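Local atomic coordinates of thermostable monoacylglycerol lipase (Bacillus, PDB entry 4LHE), a protein that hydrolyses monoacylglycerols to glycerol and a free fatty acid, as a heat-stable lipase of the alpha/beta hydrolase fold. Residues Pro13-His27 with Glu41-Leu55. Residues are numbered along the deposited sequence; the frame is centred on the assembly and turned at random.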
loop_
_atom_site.group_PDB
_atom_site.type_symbol
_atom_site.label_atom_id
_atom_site.label_comp_id
_atom_site.label_asym_id
_atom_site.label_seq_id
_atom_site.Cartn_x
_atom_site.Cartn_y
_atom_site.Cartn_z
ATOM N N PRO A 13 -7.654 10.779 -6.358
ATOM C CA PRO A 13 -7.209 10.862 -4.959
ATOM C C PRO A 13 -8.287 11.461 -4.038
ATOM O O PRO A 13 -9.281 12.000 -4.523
ATOM C CB PRO A 13 -5.982 11.780 -5.039
ATOM C CG PRO A 13 -6.217 12.615 -6.281
ATOM C CD PRO A 13 -6.884 11.673 -7.247
ATOM N N PHE A 14 -8.083 11.356 -2.726
ATOM C CA PHE A 14 -9.069 11.791 -1.748
ATOM C C PHE A 14 -8.352 12.493 -0.605
ATOM O O PHE A 14 -7.464 11.917 0.029
ATOM C CB PHE A 14 -9.898 10.589 -1.248
ATOM C CG PHE A 14 -10.782 10.899 -0.064
ATOM C CD1 PHE A 14 -11.880 11.735 -0.192
ATOM C CD2 PHE A 14 -10.520 10.340 1.176
ATOM C CE1 PHE A 14 -12.689 12.012 0.904
ATOM C CE2 PHE A 14 -11.325 10.621 2.269
ATOM C CZ PHE A 14 -12.407 11.454 2.133
ATOM N N TYR A 15 -8.725 13.753 -0.365
ATOM C CA TYR A 15 -8.196 14.522 0.756
ATOM C C TYR A 15 -9.334 15.003 1.656
ATOM O O TYR A 15 -10.398 15.393 1.163
ATOM C CB TYR A 15 -7.404 15.738 0.253
ATOM C CG TYR A 15 -6.289 15.387 -0.712
ATOM C CD1 TYR A 15 -4.984 15.217 -0.259
ATOM C CD2 TYR A 15 -6.543 15.220 -2.071
ATOM C CE1 TYR A 15 -3.959 14.897 -1.129
ATOM C CE2 TYR A 15 -5.520 14.895 -2.952
ATOM C CZ TYR A 15 -4.233 14.729 -2.469
ATOM O OH TYR A 15 -3.208 14.415 -3.330
ATOM N N ALA A 16 -9.112 14.974 2.970
ATOM C CA ALA A 16 -10.087 15.516 3.918
ATOM C C ALA A 16 -9.402 16.024 5.165
ATOM O O ALA A 16 -8.638 15.289 5.811
ATOM C CB ALA A 16 -11.155 14.491 4.275
ATOM N N GLU A 17 -9.687 17.281 5.502
ATOM C CA GLU A 17 -9.093 17.942 6.656
ATOM C C GLU A 17 -9.939 18.123 7.899
ATOM O O GLU A 17 -10.760 19.037 7.980
ATOM C CB GLU A 17 -8.728 19.386 6.322
ATOM C CG GLU A 17 -7.834 19.528 5.120
ATOM C CD GLU A 17 -6.984 20.784 5.199
ATOM O OE1 GLU A 17 -6.857 21.347 6.313
ATOM O OE2 GLU A 17 -6.443 21.196 4.152
ATOM N N ASN A 18 -9.733 17.233 8.858
ATOM C CA ASN A 18 -10.484 17.250 10.095
ATOM C C ASN A 18 -9.858 17.581 11.439
ATOM O O ASN A 18 -9.974 18.712 11.899
ATOM C CB ASN A 18 -11.093 15.852 10.196
ATOM C CG ASN A 18 -12.134 15.593 9.116
ATOM O OD1 ASN A 18 -13.074 16.376 8.943
ATOM N ND2 ASN A 18 -11.964 14.499 8.375
ATOM N N GLY A 19 -9.184 16.620 12.060
ATOM C CA GLY A 19 -8.559 16.861 13.348
ATOM C C GLY A 19 -7.073 16.740 13.096
ATOM O O GLY A 19 -6.642 16.431 11.980
ATOM N N PRO A 20 -6.276 16.947 14.153
ATOM C CA PRO A 20 -4.815 17.067 14.132
ATOM C C PRO A 20 -4.115 15.727 13.994
ATOM O O PRO A 20 -2.902 15.704 13.821
ATOM C CB PRO A 20 -4.510 17.674 15.497
ATOM C CG PRO A 20 -5.564 17.093 16.371
ATOM C CD PRO A 20 -6.810 17.104 15.516
ATOM N N VAL A 21 -4.859 14.627 14.069
ATOM C CA VAL A 21 -4.285 13.330 13.742
ATOM C C VAL A 21 -4.545 12.979 12.265
ATOM O O VAL A 21 -5.679 13.095 11.787
ATOM C CB VAL A 21 -4.838 12.226 14.640
ATOM C CG1 VAL A 21 -4.160 10.909 14.294
ATOM C CG2 VAL A 21 -4.582 12.569 16.101
ATOM N N GLY A 22 -3.503 12.548 11.555
ATOM C CA GLY A 22 -3.608 12.286 10.125
ATOM C C GLY A 22 -3.364 10.842 9.734
ATOM O O GLY A 22 -2.590 10.134 10.370
ATOM N N VAL A 23 -4.058 10.389 8.697
ATOM C CA VAL A 23 -3.782 9.078 8.140
ATOM C C VAL A 23 -3.446 9.191 6.648
ATOM O O VAL A 23 -4.246 9.702 5.853
ATOM C CB VAL A 23 -4.955 8.089 8.327
ATOM C CG1 VAL A 23 -4.518 6.711 7.891
ATOM C CG2 VAL A 23 -5.393 8.032 9.781
ATOM N N LEU A 24 -2.258 8.709 6.287
ATOM C CA LEU A 24 -1.847 8.586 4.886
ATOM C C LEU A 24 -2.192 7.165 4.439
ATOM O O LEU A 24 -1.795 6.199 5.111
ATOM C CB LEU A 24 -0.328 8.781 4.791
ATOM C CG LEU A 24 0.304 8.716 3.407
ATOM C CD1 LEU A 24 -0.206 9.844 2.591
ATOM C CD2 LEU A 24 1.837 8.776 3.498
ATOM N N LEU A 25 -2.922 7.024 3.329
ATOM C CA LEU A 25 -3.252 5.686 2.808
ATOM C C LEU A 25 -2.615 5.418 1.441
ATOM O O LEU A 25 -2.778 6.208 0.507
ATOM C CB LEU A 25 -4.765 5.502 2.708
ATOM C CG LEU A 25 -5.568 5.619 4.006
ATOM C CD1 LEU A 25 -5.998 7.057 4.237
ATOM C CD2 LEU A 25 -6.793 4.712 3.955
ATOM N N VAL A 26 -1.895 4.308 1.320
ATOM C CA VAL A 26 -1.120 4.064 0.113
ATOM C C VAL A 26 -1.626 2.842 -0.639
ATOM O O VAL A 26 -1.529 1.716 -0.134
ATOM C CB VAL A 26 0.377 3.914 0.425
ATOM C CG1 VAL A 26 1.196 4.052 -0.863
ATOM C CG2 VAL A 26 0.829 4.985 1.443
ATOM N N HIS A 27 -2.153 3.063 -1.847
ATOM C CA HIS A 27 -2.664 1.961 -2.671
ATOM C C HIS A 27 -1.514 1.152 -3.262
ATOM O O HIS A 27 -0.347 1.522 -3.085
ATOM C CB HIS A 27 -3.651 2.442 -3.753
ATOM C CG HIS A 27 -3.041 3.283 -4.846
ATOM N ND1 HIS A 27 -2.407 2.733 -5.942
ATOM C CD2 HIS A 27 -3.026 4.622 -5.038
ATOM C CE1 HIS A 27 -2.014 3.704 -6.751
ATOM N NE2 HIS A 27 -2.376 4.860 -6.231
ATOM N N GLU A 41 -12.472 6.960 3.796
ATOM C CA GLU A 41 -13.763 7.541 4.149
ATOM C C GLU A 41 -14.182 7.250 5.589
ATOM O O GLU A 41 -14.613 8.163 6.302
ATOM C CB GLU A 41 -14.855 7.149 3.135
ATOM C CG GLU A 41 -14.631 7.779 1.742
ATOM C CD GLU A 41 -15.682 7.375 0.711
ATOM O OE1 GLU A 41 -16.676 6.714 1.083
ATOM O OE2 GLU A 41 -15.525 7.736 -0.482
ATOM N N ALA A 42 -14.046 5.995 6.022
ATOM C CA ALA A 42 -14.265 5.637 7.432
ATOM C C ALA A 42 -13.361 6.371 8.442
ATOM O O ALA A 42 -13.829 6.732 9.532
ATOM C CB ALA A 42 -14.167 4.138 7.630
ATOM N N TYR A 43 -12.087 6.594 8.108
ATOM C CA TYR A 43 -11.193 7.302 9.042
ATOM C C TYR A 43 -11.515 8.805 9.101
ATOM O O TYR A 43 -11.422 9.434 10.160
ATOM C CB TYR A 43 -9.706 7.066 8.711
ATOM C CG TYR A 43 -9.290 5.597 8.636
ATOM C CD1 TYR A 43 -9.996 4.607 9.311
ATOM C CD2 TYR A 43 -8.201 5.211 7.866
ATOM C CE1 TYR A 43 -9.613 3.263 9.229
ATOM C CE2 TYR A 43 -7.818 3.888 7.780
ATOM C CZ TYR A 43 -8.529 2.919 8.456
ATOM O OH TYR A 43 -8.134 1.594 8.345
ATOM N N ALA A 44 -11.888 9.363 7.956
ATOM C CA ALA A 44 -12.314 10.756 7.874
ATOM C C ALA A 44 -13.576 10.976 8.717
ATOM O O ALA A 44 -13.687 11.959 9.454
ATOM C CB ALA A 44 -12.553 11.136 6.426
ATOM N N LYS A 45 -14.524 10.049 8.617
ATOM C CA LYS A 45 -15.740 10.128 9.430
ATOM C C LYS A 45 -15.447 9.995 10.939
ATOM O O LYS A 45 -16.147 10.568 11.780
ATOM C CB LYS A 45 -16.784 9.102 8.961
ATOM C CG LYS A 45 -18.025 9.007 9.864
ATOM C CD LYS A 45 -18.807 10.338 9.929
ATOM C CE LYS A 45 -19.240 10.718 11.357
ATOM N NZ LYS A 45 -20.211 9.751 11.957
ATOM N N ALA A 46 -14.395 9.267 11.292
ATOM C CA ALA A 46 -14.041 9.150 12.703
ATOM C C ALA A 46 -13.297 10.384 13.219
ATOM O O ALA A 46 -12.943 10.436 14.383
ATOM C CB ALA A 46 -13.218 7.919 12.931
ATOM N N GLY A 47 -13.000 11.344 12.346
ATOM C CA GLY A 47 -12.387 12.588 12.798
ATOM C C GLY A 47 -10.966 12.836 12.333
ATOM O O GLY A 47 -10.377 13.877 12.633
ATOM N N TYR A 48 -10.416 11.909 11.561
ATOM C CA TYR A 48 -9.035 12.028 11.132
ATOM C C TYR A 48 -8.894 12.851 9.860
ATOM O O TYR A 48 -9.757 12.829 8.993
ATOM C CB TYR A 48 -8.429 10.633 10.946
ATOM C CG TYR A 48 -8.353 9.870 12.249
ATOM C CD1 TYR A 48 -7.338 10.132 13.150
ATOM C CD2 TYR A 48 -9.299 8.907 12.586
ATOM C CE1 TYR A 48 -7.252 9.461 14.347
ATOM C CE2 TYR A 48 -9.222 8.226 13.802
ATOM C CZ TYR A 48 -8.188 8.523 14.675
ATOM O OH TYR A 48 -8.052 7.871 15.883
ATOM N N THR A 49 -7.817 13.616 9.784
ATOM C CA THR A 49 -7.381 14.165 8.514
ATOM C C THR A 49 -6.820 12.986 7.723
ATOM O O THR A 49 -6.089 12.148 8.259
ATOM C CB THR A 49 -6.346 15.257 8.741
ATOM O OG1 THR A 49 -6.992 16.343 9.422
ATOM C CG2 THR A 49 -5.771 15.766 7.432
ATOM N N VAL A 50 -7.181 12.920 6.451
ATOM C CA VAL A 50 -6.916 11.742 5.643
ATOM C C VAL A 50 -6.298 12.172 4.315
ATOM O O VAL A 50 -6.751 13.141 3.704
ATOM C CB VAL A 50 -8.233 10.984 5.439
ATOM C CG1 VAL A 50 -8.263 10.287 4.119
ATOM C CG2 VAL A 50 -8.463 10.006 6.599
ATOM N N CYS A 51 -5.244 11.482 3.889
ATOM C CA CYS A 51 -4.636 11.749 2.578
ATOM C C CYS A 51 -4.476 10.444 1.792
ATOM O O CYS A 51 -3.782 9.517 2.228
ATOM C CB CYS A 51 -3.283 12.458 2.745
ATOM S SG CYS A 51 -2.287 12.655 1.223
ATOM N N LEU A 52 -5.115 10.377 0.629
ATOM C CA LEU A 52 -5.085 9.165 -0.182
ATOM C C LEU A 52 -4.679 9.561 -1.589
ATOM O O LEU A 52 -5.537 9.814 -2.452
ATOM C CB LEU A 52 -6.455 8.445 -0.163
ATOM C CG LEU A 52 -6.720 7.326 -1.191
ATOM C CD1 LEU A 52 -5.538 6.371 -1.313
ATOM C CD2 LEU A 52 -7.974 6.543 -0.837
ATOM N N PRO A 53 -3.359 9.655 -1.817
ATOM C CA PRO A 53 -2.805 10.086 -3.108
ATOM C C PRO A 53 -2.951 9.010 -4.169
ATOM O O PRO A 53 -3.133 7.828 -3.837
ATOM C CB PRO A 53 -1.312 10.319 -2.797
ATOM C CG PRO A 53 -1.020 9.431 -1.604
ATOM C CD PRO A 53 -2.315 9.449 -0.793
ATOM N N ARG A 54 -2.889 9.431 -5.429
ATOM C CA ARG A 54 -2.863 8.527 -6.571
ATOM C C ARG A 54 -1.401 8.432 -6.985
ATOM O O ARG A 54 -0.797 9.449 -7.342
ATOM C CB ARG A 54 -3.701 9.124 -7.718
ATOM C CG ARG A 54 -3.684 8.328 -9.032
ATOM C CD ARG A 54 -4.579 8.992 -10.107
ATOM N NE ARG A 54 -4.071 10.294 -10.550
ATOM C CZ ARG A 54 -3.016 10.449 -11.350
ATOM N NH1 ARG A 54 -2.338 9.384 -11.769
ATOM N NH2 ARG A 54 -2.619 11.664 -11.709
ATOM N N LEU A 55 -0.803 7.246 -6.890
ATOM C CA LEU A 55 0.621 7.118 -7.215
ATOM C C LEU A 55 0.859 7.444 -8.689
ATOM O O LEU A 55 0.077 7.018 -9.551
ATOM C CB LEU A 55 1.138 5.706 -6.914
ATOM C CG LEU A 55 1.082 5.259 -5.459
ATOM C CD1 LEU A 55 1.660 3.878 -5.297
ATOM C CD2 LEU A 55 1.787 6.260 -4.572
HETATM O O HOH W 1 -2.149 5.940 -2.330
#
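Strand 49-52 lies between F14-A16, which it meets antiparallel (165° between short axes), and V21-V26, which runs parallel to it. F14 and A16 each pair in both directions with L52 and V50, while V23 N to T49 O (2.7 Å) and C51 N to V23 O continue the parallel ladder. Where the chain turns between its two strands, T49 OG1 donates to G19 O (2.6 Å), in the carbonyl plane, and accepts a hydrogen bond from N18 N (2.9 Å); chi1 of -65° sets this hydroxyl beside its own backbone N, facing the turn. A valine in place of T49 would probably leave N18 N and G19 O without these partners and the turn freer to shift. N18 ND2 reaches Y48 O almost straight (2.8 Å, 176°), in its own amide plane but above the carbonyl's. On the face under helix 37-45, V50 CG1 is wedged between F14 CE2 (3.6 Å) and L25 CD1, and Y43 crosses V23 at about a right angle and L25 obliquely; on the face toward helix 70-87, C51 SG approaches Y15 CE1 obliquely at 3.7 Å. Beyond the strands, H27 NE2 accepts a bond from L55 N (2.9 Å) while L55 CG lies over the imidazole face. One water links L25 O, H27 N and P53 O. Strand 21-26, helix 37-45 and strand 49-52 form a beta-alpha-beta crossover, edged by antiparallel 14-16, as at the start of the alpha/beta hydrolase sheet.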